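Local coordinates for probable transcriptional regulator, LysR family protein (Rhodococcus sp., PDB 2QL3) that probably regulates transcription as a DNA-binding LysR-type factor, this piece being its C-terminal, periplasmic-binding-protein-like effector domain, at residues D56-P67 / V182-Q190; G91-A99 / V170-K178. All coordinates share one frame; numbering follows the deposited sequence.

Contact 1 (D56-P67 / V182-Q190); sequences DVAIVYDLDLSP and VAVVVAWHQ
Two antiparallel strands, 57-61 and 182-189, pair here inside the mixed sheet of a LysR effector domain, whose fold is that of the periplasmic binding proteins. Strand 5-11 continues the sheet beyond 57-61, and strand 69-84 beyond 182-189. Ala-58 with Ala-187 and Val-60 with Val-185 are the hydrogen-bonded pairs; the straightest of their four bonds runs from Val-185 N to Val-60 O (2.8 Å, 171° at the hydrogen). One more rung, from Asp-62 N to Ala-183 O at 2.8 Å, carries the ladder into the inverse gamma turn centred on Asp-62.

One face of the sheet bears Ile-59, Tyr-61, Val-184 and Val-186. Ile-59 divides its branches: CD1 lies 3.8 Å from Val-186 CG2, while CG2, anti to the backbone N, turns to Val-184 CG1. The Tyr-61 ring slants past its valine neighbours, CD1 being 3.9 Å from Val-184 CG2, and its hydroxyl makes a weak hydrogen bond to Gln-156. On the other face Val-60 CG2 presses on Val-185 CG2 at 3.6 Å. The loop then folds back over this face, and Leu-65 CD1 meets the same Val-185 methyl tip to tip at 4.0 Å. Leu-63 crosses Val-182 at about a right angle, its CG and CD1 both touching CG1 of the valine.

At the far end a water links Asp-56 O to His-189 N, and the extended side chain of Gln-190 closes the loop with a weak bond, NE2 to Pro-67 O at 3.0 Å.

Contact 2 (G91-A99 / V170-K178); sequences GVDGPVRLA and VVKPIAEPK
Val-96 lays its CG1 against the aliphatic part of Lys-172, 3.8 Å from CD, the two side chains crossing at about a right angle where a loop runs beside the end of strand 169-173. Val-96 and Ile-174 form a single beta bridge in this part of the effector domain: Val-96 N donates to Pro-173 O (2.9 Å), and Val-96 O accepts from Ala-175 N. Beside it, Pro-95 CB rests 3.8 Å from Ala-175 CB. Leu-98 CD1 meets Ile-174 CG2 on the buried side, and the Leu-98 side chain also packs on helix 114-125. A water bridges Leu-98 N and Ala-175 O.

The outer end is polar. Arg-97 bends at chi3 (-2°), swinging its guanidinium across Glu-176, whose carboxylate plane stands 75° to it; the salt bridge is long, with NE 3.9 Å from OE1. The arginine holds more firmly to the main chain, just before the cis peptide bond to Pro-177. An alanine in place of Arg-97 would probably leave the Glu-176 carbonyl without this donor and the loop there freer to move. The bond itself runs from Arg-97 NH1 to Glu-176 O, 2.8 Å long, with the oxygen 25° out of the guanidinium plane.

Contacts 1 and 2 lie on opposite sides of the chain's centre, their own centres about 29 Å apart, yet both reach the same mixed sheet: strand 69-84 pairs with 182-189 from contact 1 and with 169-173 from contact 2. Strands 169-173 and 182-189 follow each other in sequence, and contact 2 is nested within the long loop that contact 1 closes. Contact 1 is regular strand pairing, buried along the strands and more exposed in the loop that follows 57-61, with valine-rich faces and with water and side-chain polar links at its ends. Contact 2 lies farther out, joining a loop to a strand end through one bridge, with prolines and the Arg-97/Glu-176 pair toward the surface.

Contact 1 (D56-P67 / V182-Q190)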
ATOM      1  N   ASP A  56      22.329  -1.420  -5.450  1.00 26.42           N
ATOM      2  CA  ASP A  56      23.284  -0.487  -6.067  1.00 27.61           C
ATOM      3  C   ASP A  56      22.913   0.939  -5.648  1.00 26.81           C
ATOM      4  O   ASP A  56      23.772   1.736  -5.277  1.00 26.51           O
ATOM      5  CB  ASP A  56      23.272  -0.546  -7.607  1.00 26.59           C
ATOM      6  CG  ASP A  56      23.866  -1.871  -8.198  1.00 33.79           C
ATOM      7  OD1 ASP A  56      25.087  -1.888  -8.433  1.00 40.40           O
ATOM      8  OD2 ASP A  56      23.144  -2.887  -8.425  1.00 29.89           O
ATOM      9  N   VAL A  57      21.614   1.237  -5.737  1.00 26.29           N
ATOM     10  CA  VAL A  57      21.066   2.565  -5.487  1.00 26.50           C
ATOM     11  C   VAL A  57      19.740   2.409  -4.740  1.00 26.55           C
ATOM     12  O   VAL A  57      19.167   1.317  -4.676  1.00 25.06           O
ATOM     13  CB  VAL A  57      20.853   3.408  -6.796  1.00 27.34           C
ATOM     14  CG1 VAL A  57      22.178   3.628  -7.543  1.00 28.42           C
ATOM     15  CG2 VAL A  57      19.852   2.754  -7.728  1.00 24.80           C
ATOM     16  N   ALA A  58      19.320   3.501  -4.112  1.00 26.92           N
ATOM     17  CA  ALA A  58      18.050   3.577  -3.379  1.00 27.95           C
ATOM     18  C   ALA A  58      17.352   4.892  -3.774  1.00 28.37           C
ATOM     19  O   ALA A  58      18.020   5.956  -3.971  1.00 28.25           O
ATOM     20  CB  ALA A  58      18.347   3.553  -1.865  1.00 27.09           C
ATOM     21  N   ILE A  59      16.035   4.826  -3.918  1.00 27.09           N
ATOM     22  CA  ILE A  59      15.211   5.994  -4.067  1.00 27.20           C
ATOM     23  C   ILE A  59      14.537   6.197  -2.723  1.00 26.87           C
ATOM     24  O   ILE A  59      13.769   5.350  -2.269  1.00 28.22           O
ATOM     25  CB  ILE A  59      14.126   5.817  -5.131  1.00 27.76           C
ATOM     26  CG1 ILE A  59      14.754   5.390  -6.488  1.00 28.35           C
ATOM     27  CG2 ILE A  59      13.268   7.078  -5.248  1.00 25.66           C
ATOM     28  CD1 ILE A  59      15.773   6.328  -7.041  1.00 23.07           C
ATOM     29  N   VAL A  60      14.853   7.312  -2.057  1.00 26.26           N
ATOM     30  CA  VAL A  60      14.414   7.509  -0.670  1.00 25.27           C
ATOM     31  C   VAL A  60      14.043   8.950  -0.369  1.00 26.47           C
ATOM     32  O   VAL A  60      14.447   9.864  -1.081  1.00 26.63           O
ATOM     33  CB  VAL A  60      15.504   7.064   0.382  1.00 25.33           C
ATOM     34  CG1 VAL A  60      15.643   5.591   0.388  1.00 23.66           C
ATOM     35  CG2 VAL A  60      16.858   7.719   0.118  1.00 21.27           C
ATOM     36  N   TYR A  61      13.286   9.170   0.706  1.00 27.51           N
ATOM     37  CA  TYR A  61      13.220  10.515   1.243  1.00 27.68           C
ATOM     38  C   TYR A  61      14.530  10.865   1.920  1.00 27.99           C
ATOM     39  O   TYR A  61      15.106  10.059   2.638  1.00 28.27           O
ATOM     40  CB  TYR A  61      12.098  10.687   2.261  1.00 27.88           C
ATOM     41  CG  TYR A  61      10.711  10.254   1.861  1.00 29.09           C
ATOM     42  CD1 TYR A  61       9.972  10.963   0.918  1.00 28.48           C
ATOM     43  CD2 TYR A  61      10.102   9.175   2.499  1.00 27.09           C
ATOM     44  CE1 TYR A  61       8.658  10.606   0.616  1.00 31.04           C
ATOM     45  CE2 TYR A  61       8.793   8.777   2.162  1.00 32.12           C
ATOM     46  CZ  TYR A  61       8.079   9.511   1.222  1.00 30.55           C
ATOM     47  OH  TYR A  61       6.777   9.157   0.893  1.00 34.92           O
ATOM     48  N   ASP A  62      14.995  12.096   1.739  1.00 29.28           N
ATOM     49  CA  ASP A  62      16.206  12.551   2.425  1.00 30.28           C
ATOM     50  C   ASP A  62      15.788  13.007   3.813  1.00 31.34           C
ATOM     51  O   ASP A  62      15.653  14.222   4.076  1.00 32.36           O
ATOM     52  CB  ASP A  62      16.833  13.693   1.628  1.00 30.69           C
ATOM     53  CG  ASP A  62      18.175  14.169   2.175  1.00 33.24           C
ATOM     54  OD1 ASP A  62      18.835  13.530   3.046  1.00 34.87           O
ATOM     55  OD2 ASP A  62      18.558  15.245   1.711  1.00 35.80           O
ATOM     56  N   LEU A  63      15.515  12.013   4.667  1.00 31.63           N
ATOM     57  CA  LEU A  63      15.252  12.137   6.108  1.00 30.93           C
ATOM     58  C   LEU A  63      16.037  11.044   6.848  1.00 31.65           C
ATOM     59  O   LEU A  63      15.945   9.844   6.519  1.00 28.72           O
ATOM     60  CB  LEU A  63      13.740  11.987   6.438  1.00 32.20           C
ATOM     61  CG  LEU A  63      12.769  12.984   5.819  1.00 32.10           C
ATOM     62  CD1 LEU A  63      11.353  12.583   5.985  1.00 26.84           C
ATOM     63  CD2 LEU A  63      12.999  14.383   6.400  1.00 32.91           C
ATOM     64  N   ASP A  64      16.848  11.468   7.819  1.00 33.27           N
ATOM     65  CA  ASP A  64      17.574  10.530   8.704  1.00 34.13           C
ATOM     66  C   ASP A  64      18.531   9.556   7.946  1.00 33.85           C
ATOM     67  O   ASP A  64      18.668   8.400   8.324  1.00 34.62           O
ATOM     68  CB  ASP A  64      16.567   9.708   9.585  1.00 34.82           C
ATOM     69  CG  ASP A  64      15.492  10.588  10.346  1.00 37.03           C
ATOM     70  OD1 ASP A  64      15.854  11.640  10.883  1.00 38.61           O
ATOM     71  OD2 ASP A  64      14.284  10.175  10.468  1.00 37.49           O
ATOM     72  N   LEU A  65      19.159  10.002   6.857  1.00 33.57           N
ATOM     73  CA  LEU A  65      19.988   9.121   6.034  1.00 32.80           C
ATOM     74  C   LEU A  65      21.406   9.139   6.610  1.00 32.23           C
ATOM     75  O   LEU A  65      21.785  10.127   7.204  1.00 33.72           O
ATOM     76  CB  LEU A  65      19.990   9.611   4.567  1.00 31.88           C
ATOM     77  CG  LEU A  65      18.650   9.672   3.816  1.00 32.82           C
ATOM     78  CD1 LEU A  65      18.857  10.121   2.364  1.00 30.42           C
ATOM     79  CD2 LEU A  65      17.878   8.341   3.886  1.00 29.52           C
ATOM     80  N   SER A  66      22.204   8.090   6.443  1.00 32.15           N
ATOM     81  CA  SER A  66      23.618   8.233   6.803  1.00 32.16           C
ATOM     82  C   SER A  66      24.291   9.306   5.980  1.00 31.59           C
ATOM     83  O   SER A  66      24.028   9.454   4.783  1.00 29.68           O
ATOM     84  CB  SER A  66      24.466   6.975   6.612  1.00 31.57           C
ATOM     85  OG  SER A  66      23.695   5.977   5.998  1.00 37.04           O
ATOM     86  N   PRO A  67      25.197  10.040   6.633  1.00 31.84           N
ATOM     87  CA  PRO A  67      26.193  10.833   5.913  1.00 32.33           C
ATOM     88  C   PRO A  67      27.073  10.020   4.967  1.00 31.73           C
ATOM     89  O   PRO A  67      27.755  10.638   4.160  1.00 32.61           O
ATOM     90  CB  PRO A  67      27.056  11.433   7.045  1.00 32.13           C
ATOM     91  CG  PRO A  67      26.177  11.469   8.209  1.00 29.99           C
ATOM     92  CD  PRO A  67      25.314  10.218   8.100  1.00 32.40           C
ATOM     93  N   VAL A 182      10.406  18.179   1.840  1.00 27.64           N
ATOM     94  CA  VAL A 182      11.195  16.984   1.919  1.00 27.61           C
ATOM     95  C   VAL A 182      11.570  16.592   0.515  1.00 27.42           C
ATOM     96  O   VAL A 182      10.705  16.477  -0.359  1.00 28.31           O
ATOM     97  CB  VAL A 182      10.389  15.829   2.613  1.00 27.70           C
ATOM     98  CG1 VAL A 182      11.206  14.495   2.630  1.00 28.30           C
ATOM     99  CG2 VAL A 182       9.984  16.239   4.012  1.00 24.31           C
ATOM    100  N   ALA A 183      12.868  16.400   0.325  1.00 27.73           N
ATOM    101  CA  ALA A 183      13.415  15.911  -0.910  1.00 29.24           C
ATOM    102  C   ALA A 183      13.307  14.402  -0.989  1.00 29.70           C
ATOM    103  O   ALA A 183      13.546  13.681  -0.010  1.00 29.46           O
ATOM    104  CB  ALA A 183      14.868  16.354  -1.051  1.00 27.96           C
ATOM    105  N   VAL A 184      12.913  13.952  -2.173  1.00 30.30           N
ATOM    106  CA  VAL A 184      13.112  12.617  -2.622  1.00 28.79           C
ATOM    107  C   VAL A 184      14.434  12.618  -3.412  1.00 29.37           C
ATOM    108  O   VAL A 184      14.646  13.427  -4.353  1.00 27.27           O
ATOM    109  CB  VAL A 184      11.942  12.185  -3.470  1.00 30.03           C
ATOM    110  CG1 VAL A 184      12.086  10.696  -3.942  1.00 30.57           C
ATOM    111  CG2 VAL A 184      10.632  12.349  -2.668  1.00 29.67           C
ATOM    112  N   VAL A 185      15.332  11.713  -3.008  1.00 28.50           N
ATOM    113  CA  VAL A 185      16.659  11.580  -3.610  1.00 25.93           C
ATOM    114  C   VAL A 185      16.909  10.190  -4.245  1.00 25.83           C
ATOM    115  O   VAL A 185      16.287   9.206  -3.853  1.00 24.86           O
ATOM    116  CB  VAL A 185      17.750  11.887  -2.565  1.00 26.52           C
ATOM    117  CG1 VAL A 185      17.586  13.355  -2.022  1.00 26.44           C
ATOM    118  CG2 VAL A 185      17.732  10.839  -1.378  1.00 25.07           C
ATOM    119  N   VAL A 186      17.782  10.146  -5.252  1.00 25.00           N
ATOM    120  CA  VAL A 186      18.550   8.908  -5.581  1.00 24.51           C
ATOM    121  C   VAL A 186      19.820   8.840  -4.706  1.00 23.46           C
ATOM    122  O   VAL A 186      20.535   9.835  -4.558  1.00 23.15           O
ATOM    123  CB  VAL A 186      18.863   8.744  -7.097  1.00 25.37           C
ATOM    124  CG1 VAL A 186      19.826   9.870  -7.649  1.00 25.20           C
ATOM    125  CG2 VAL A 186      19.441   7.322  -7.396  1.00 25.83           C
ATOM    126  N   ALA A 187      20.065   7.708  -4.062  1.00 22.41           N
ATOM    127  CA  ALA A 187      21.196   7.613  -3.135  1.00 22.51           C
ATOM    128  C   ALA A 187      22.070   6.404  -3.389  1.00 22.64           C
ATOM    129  O   ALA A 187      21.628   5.401  -3.942  1.00 22.73           O
ATOM    130  CB  ALA A 187      20.669   7.627  -1.646  1.00 23.30           C
ATOM    131  N   TRP A 188      23.338   6.516  -3.044  1.00 22.73           N
ATOM    132  CA  TRP A 188      24.253   5.387  -3.108  1.00 23.25           C
ATOM    133  C   TRP A 188      25.337   5.625  -2.082  1.00 24.29           C
ATOM    134  O   TRP A 188      25.512   6.723  -1.625  1.00 25.23           O
ATOM    135  CB  TRP A 188      24.863   5.212  -4.497  1.00 23.85           C
ATOM    136  CG  TRP A 188      25.724   6.362  -4.959  1.00 24.15           C
ATOM    137  CD1 TRP A 188      27.075   6.457  -4.879  1.00 25.24           C
ATOM    138  CD2 TRP A 188      25.262   7.594  -5.533  1.00 25.49           C
ATOM    139  NE1 TRP A 188      27.509   7.680  -5.392  1.00 25.51           N
ATOM    140  CE2 TRP A 188      26.417   8.394  -5.803  1.00 24.77           C
ATOM    141  CE3 TRP A 188      23.987   8.097  -5.858  1.00 23.91           C
ATOM    142  CZ2 TRP A 188      26.336   9.648  -6.411  1.00 22.54           C
ATOM    143  CZ3 TRP A 188      23.894   9.353  -6.449  1.00 24.62           C
ATOM    144  CH2 TRP A 188      25.071  10.126  -6.710  1.00 22.70           C
ATOM    145  N   HIS A 189      26.077   4.596  -1.735  1.00 25.29           N
ATOM    146  CA  HIS A 189      27.063   4.710  -0.662  1.00 26.94           C
ATOM    147  C   HIS A 189      28.389   5.329  -1.179  1.00 27.70           C
ATOM    148  O   HIS A 189      28.915   4.888  -2.189  1.00 27.02           O
ATOM    149  CB  HIS A 189      27.242   3.289  -0.125  1.00 27.85           C
ATOM    150  CG  HIS A 189      27.887   3.198   1.218  1.00 28.35           C
ATOM    151  ND1 HIS A 189      29.227   3.451   1.420  1.00 25.49           N
ATOM    152  CD2 HIS A 189      27.392   2.799   2.414  1.00 32.00           C
ATOM    153  CE1 HIS A 189      29.528   3.229   2.690  1.00 29.15           C
ATOM    154  NE2 HIS A 189      28.432   2.823   3.317  1.00 28.64           N
ATOM    155  N   GLN A 190      28.885   6.382  -0.496  1.00 28.14           N
ATOM    156  CA  GLN A 190      30.208   7.010  -0.699  1.00 29.15           C
ATOM    157  C   GLN A 190      31.326   6.080  -1.108  1.00 29.20           C
ATOM    158  O   GLN A 190      32.233   6.483  -1.829  1.00 29.38           O
ATOM    159  CB  GLN A 190      30.707   7.576   0.631  1.00 30.77           C
ATOM    160  CG  GLN A 190      30.935   9.035   0.661  1.00 32.36           C
ATOM    161  CD  GLN A 190      30.842   9.516   2.043  1.00 34.12           C
ATOM    162  OE1 GLN A 190      31.388   8.901   2.977  1.00 36.65           O
ATOM    163  NE2 GLN A 190      30.049  10.567   2.230  1.00 37.81           N
TER
HETATM  164  O   HOH W   1      25.640   2.195  -3.200  1.00 31.79           O
HETATM  165  O   HOH W   2      14.578  16.510   2.892  1.00 34.64           O

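Contact 2 (G91-A99 / V170-K178)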
ATOM      1  N   GLY A  91     -14.336  22.422   4.654  1.00 39.89           N
ATOM      2  CA  GLY A  91     -14.789  23.741   4.186  1.00 42.35           C
ATOM      3  C   GLY A  91     -13.684  24.820   4.163  1.00 43.49           C
ATOM      4  O   GLY A  91     -13.733  25.723   3.334  1.00 44.30           O
ATOM      5  N   VAL A  92     -12.688  24.720   5.057  1.00 43.76           N
ATOM      6  CA  VAL A  92     -11.549  25.678   5.122  1.00 43.68           C
ATOM      7  C   VAL A  92     -11.024  26.024   3.746  1.00 42.73           C
ATOM      8  O   VAL A  92     -10.327  25.229   3.103  1.00 42.88           O
ATOM      9  CB  VAL A  92     -10.347  25.214   6.078  1.00 43.73           C
ATOM     10  CG1 VAL A  92      -9.043  25.957   5.764  1.00 43.01           C
ATOM     11  CG2 VAL A  92     -10.704  25.427   7.559  1.00 45.22           C
ATOM     12  N   ASP A  93     -11.389  27.212   3.296  1.00 41.89           N
ATOM     13  CA  ASP A  93     -10.723  27.819   2.160  1.00 41.21           C
ATOM     14  C   ASP A  93      -9.243  28.187   2.454  1.00 40.62           C
ATOM     15  O   ASP A  93      -8.938  28.851   3.427  1.00 40.37           O
ATOM     16  CB  ASP A  93     -11.497  29.063   1.720  1.00 41.37           C
ATOM     17  CG  ASP A  93     -11.062  29.548   0.367  1.00 40.55           C
ATOM     18  OD1 ASP A  93     -10.800  28.696  -0.511  1.00 41.26           O
ATOM     19  OD2 ASP A  93     -10.978  30.770   0.183  1.00 40.88           O
ATOM     20  N   GLY A  94      -8.333  27.754   1.593  1.00 40.45           N
ATOM     21  CA  GLY A  94      -6.899  28.020   1.759  1.00 39.46           C
ATOM     22  C   GLY A  94      -6.218  27.009   2.683  1.00 39.33           C
ATOM     23  O   GLY A  94      -6.758  25.940   2.952  1.00 38.19           O
ATOM     24  N   PRO A  95      -5.015  27.350   3.181  1.00 39.46           N
ATOM     25  CA  PRO A  95      -4.267  26.393   3.988  1.00 38.80           C
ATOM     26  C   PRO A  95      -4.845  26.177   5.411  1.00 37.97           C
ATOM     27  O   PRO A  95      -5.527  27.055   5.955  1.00 36.26           O
ATOM     28  CB  PRO A  95      -2.877  27.011   4.051  1.00 38.92           C
ATOM     29  CG  PRO A  95      -2.881  28.149   3.039  1.00 40.68           C
ATOM     30  CD  PRO A  95      -4.289  28.620   3.038  1.00 39.12           C
ATOM     31  N   VAL A  96      -4.561  25.027   6.014  1.00 36.77           N
ATOM     32  CA  VAL A  96      -5.019  24.823   7.403  1.00 36.65           C
ATOM     33  C   VAL A  96      -3.872  25.137   8.337  1.00 35.80           C
ATOM     34  O   VAL A  96      -2.735  24.920   7.982  1.00 36.72           O
ATOM     35  CB  VAL A  96      -5.545  23.387   7.702  1.00 36.03           C
ATOM     36  CG1 VAL A  96      -6.730  23.025   6.812  1.00 36.88           C
ATOM     37  CG2 VAL A  96      -4.438  22.383   7.577  1.00 35.37           C
ATOM     38  N   ARG A  97      -4.148  25.701   9.501  1.00 36.28           N
ATOM     39  CA  ARG A  97      -3.141  25.637  10.539  1.00 36.74           C
ATOM     40  C   ARG A  97      -3.362  24.371  11.331  1.00 36.68           C
ATOM     41  O   ARG A  97      -4.455  24.101  11.805  1.00 36.92           O
ATOM     42  CB  ARG A  97      -3.063  26.857  11.433  1.00 36.55           C
ATOM     43  CG  ARG A  97      -4.169  27.831  11.447  1.00 38.97           C
ATOM     44  CD  ARG A  97      -3.677  29.150  12.136  1.00 44.00           C
ATOM     45  NE  ARG A  97      -2.300  29.005  12.607  1.00 49.08           N
ATOM     46  CZ  ARG A  97      -1.919  28.639  13.836  1.00 52.67           C
ATOM     47  NH1 ARG A  97      -0.610  28.522  14.109  1.00 50.28           N
ATOM     48  NH2 ARG A  97      -2.832  28.387  14.790  1.00 52.82           N
ATOM     49  N   LEU A  98      -2.321  23.567  11.416  1.00 36.93           N
ATOM     50  CA  LEU A  98      -2.425  22.223  11.953  1.00 36.62           C
ATOM     51  C   LEU A  98      -2.972  22.282  13.367  1.00 36.31           C
ATOM     52  O   LEU A  98      -3.731  21.413  13.786  1.00 35.52           O
ATOM     53  CB  LEU A  98      -1.033  21.656  12.003  1.00 37.82           C
ATOM     54  CG  LEU A  98      -0.623  20.351  11.357  1.00 38.86           C
ATOM     55  CD1 LEU A  98       0.838  20.503  11.048  1.00 36.61           C
ATOM     56  CD2 LEU A  98      -0.827  19.257  12.362  1.00 42.04           C
ATOM     57  N   ALA A  99      -2.560  23.305  14.101  1.00 35.19           N
ATOM     58  CA  ALA A  99      -3.075  23.566  15.442  1.00 34.77           C
ATOM     59  C   ALA A  99      -4.602  23.437  15.520  1.00 34.67           C
ATOM     60  O   ALA A  99      -5.126  23.116  16.596  1.00 35.47           O
ATOM     61  CB  ALA A  99      -2.624  24.962  15.925  1.00 34.57           C
ATOM     62  N   VAL A 170      -9.575  15.311   0.357  1.00 27.60           N
ATOM     63  CA  VAL A 170      -9.424  16.740   0.223  1.00 26.98           C
ATOM     64  C   VAL A 170      -8.084  17.116   0.822  1.00 28.73           C
ATOM     65  O   VAL A 170      -7.845  16.962   2.034  1.00 28.82           O
ATOM     66  CB  VAL A 170     -10.553  17.532   0.929  1.00 27.34           C
ATOM     67  CG1 VAL A 170     -10.312  19.093   0.755  1.00 26.07           C
ATOM     68  CG2 VAL A 170     -11.961  17.082   0.431  1.00 21.37           C
ATOM     69  N   VAL A 171      -7.221  17.626  -0.055  1.00 28.62           N
ATOM     70  CA  VAL A 171      -5.791  17.797   0.212  1.00 28.37           C
ATOM     71  C   VAL A 171      -5.615  19.274   0.436  1.00 29.23           C
ATOM     72  O   VAL A 171      -6.054  20.099  -0.364  1.00 29.57           O
ATOM     73  CB  VAL A 171      -4.955  17.250  -1.014  1.00 27.46           C
ATOM     74  CG1 VAL A 171      -3.541  17.650  -0.948  1.00 29.96           C
ATOM     75  CG2 VAL A 171      -5.067  15.712  -1.096  1.00 28.79           C
ATOM     76  N   LYS A 172      -5.026  19.638   1.574  1.00 29.85           N
ATOM     77  CA  LYS A 172      -4.799  21.039   1.865  1.00 29.89           C
ATOM     78  C   LYS A 172      -3.372  21.346   2.284  1.00 29.98           C
ATOM     79  O   LYS A 172      -2.758  20.539   3.041  1.00 29.67           O
ATOM     80  CB  LYS A 172      -5.768  21.488   2.959  1.00 30.69           C
ATOM     81  CG  LYS A 172      -7.193  21.264   2.577  1.00 31.23           C
ATOM     82  CD  LYS A 172      -8.090  22.036   3.444  1.00 35.46           C
ATOM     83  CE  LYS A 172      -8.846  23.001   2.592  1.00 39.17           C
ATOM     84  NZ  LYS A 172     -10.206  22.453   2.454  1.00 40.17           N
ATOM     85  N   PRO A 173      -2.845  22.521   1.832  1.00 28.91           N
ATOM     86  CA  PRO A 173      -1.537  22.974   2.303  1.00 28.59           C
ATOM     87  C   PRO A 173      -1.608  23.398   3.785  1.00 28.13           C
ATOM     88  O   PRO A 173      -2.649  23.808   4.262  1.00 27.39           O
ATOM     89  CB  PRO A 173      -1.245  24.227   1.443  1.00 28.98           C
ATOM     90  CG  PRO A 173      -2.367  24.362   0.445  1.00 27.68           C
ATOM     91  CD  PRO A 173      -3.496  23.492   0.926  1.00 28.66           C
ATOM     92  N   ILE A 174      -0.479  23.277   4.469  1.00 28.40           N
ATOM     93  CA  ILE A 174      -0.269  23.706   5.850  1.00 27.34           C
ATOM     94  C   ILE A 174       0.443  25.072   5.941  1.00 28.20           C
ATOM     95  O   ILE A 174       1.337  25.368   5.171  1.00 28.82           O
ATOM     96  CB  ILE A 174       0.560  22.620   6.626  1.00 25.93           C
ATOM     97  CG1 ILE A 174      -0.144  21.243   6.531  1.00 25.57           C
ATOM     98  CG2 ILE A 174       0.805  23.089   8.099  1.00 26.06           C
ATOM     99  CD1 ILE A 174       0.764  19.984   6.403  1.00 25.87           C
ATOM    100  N   ALA A 175       0.005  25.917   6.864  1.00 29.25           N
ATOM    101  CA  ALA A 175       0.606  27.206   7.065  1.00 31.17           C
ATOM    102  C   ALA A 175       0.714  27.500   8.550  1.00 32.47           C
ATOM    103  O   ALA A 175       0.089  26.819   9.399  1.00 32.15           O
ATOM    104  CB  ALA A 175      -0.183  28.300   6.349  1.00 32.10           C
ATOM    105  N   GLU A 176       1.508  28.522   8.837  1.00 34.66           N
ATOM    106  CA  GLU A 176       1.805  29.022  10.192  1.00 35.88           C
ATOM    107  C   GLU A 176       2.090  28.011  11.281  1.00 35.98           C
ATOM    108  O   GLU A 176       1.247  27.826  12.165  1.00 36.49           O
ATOM    109  CB  GLU A 176       0.800  30.063  10.681  1.00 37.25           C
ATOM    110  CG  GLU A 176      -0.578  29.929  10.183  1.00 41.51           C
ATOM    111  CD  GLU A 176      -1.150  31.269   9.776  1.00 47.24           C
ATOM    112  OE1 GLU A 176      -1.232  32.168  10.654  1.00 48.76           O
ATOM    113  OE2 GLU A 176      -1.518  31.405   8.578  1.00 48.00           O
ATOM    114  N   PRO A 177       3.302  27.399  11.252  1.00 35.84           N
ATOM    115  CA  PRO A 177       4.275  27.644  10.165  1.00 35.55           C
ATOM    116  C   PRO A 177       4.079  26.701   8.992  1.00 34.81           C
ATOM    117  O   PRO A 177       3.448  25.646   9.119  1.00 33.50           O
ATOM    118  CB  PRO A 177       5.631  27.334  10.836  1.00 36.67           C
ATOM    119  CG  PRO A 177       5.288  26.154  11.771  1.00 36.14           C
ATOM    120  CD  PRO A 177       3.858  26.486  12.287  1.00 36.04           C
ATOM    121  N   LYS A 178       4.617  27.103   7.846  1.00 34.06           N
ATOM    122  CA  LYS A 178       4.693  26.252   6.678  1.00 32.94           C
ATOM    123  C   LYS A 178       5.693  25.131   7.036  1.00 32.01           C
ATOM    124  O   LYS A 178       6.786  25.429   7.505  1.00 32.00           O
ATOM    125  CB  LYS A 178       5.207  27.094   5.494  1.00 32.75           C
ATOM    126  CG  LYS A 178       4.677  26.679   4.161  1.00 34.12           C
ATOM    127  CD  LYS A 178       5.645  26.878   3.033  1.00 39.03           C
ATOM    128  CE  LYS A 178       4.836  26.903   1.752  1.00 43.76           C
ATOM    129  NZ  LYS A 178       5.670  26.727   0.539  1.00 48.62           N
TER
HETATM  130  O   HOH W   3       0.465  24.570  10.849  1.00 30.98           O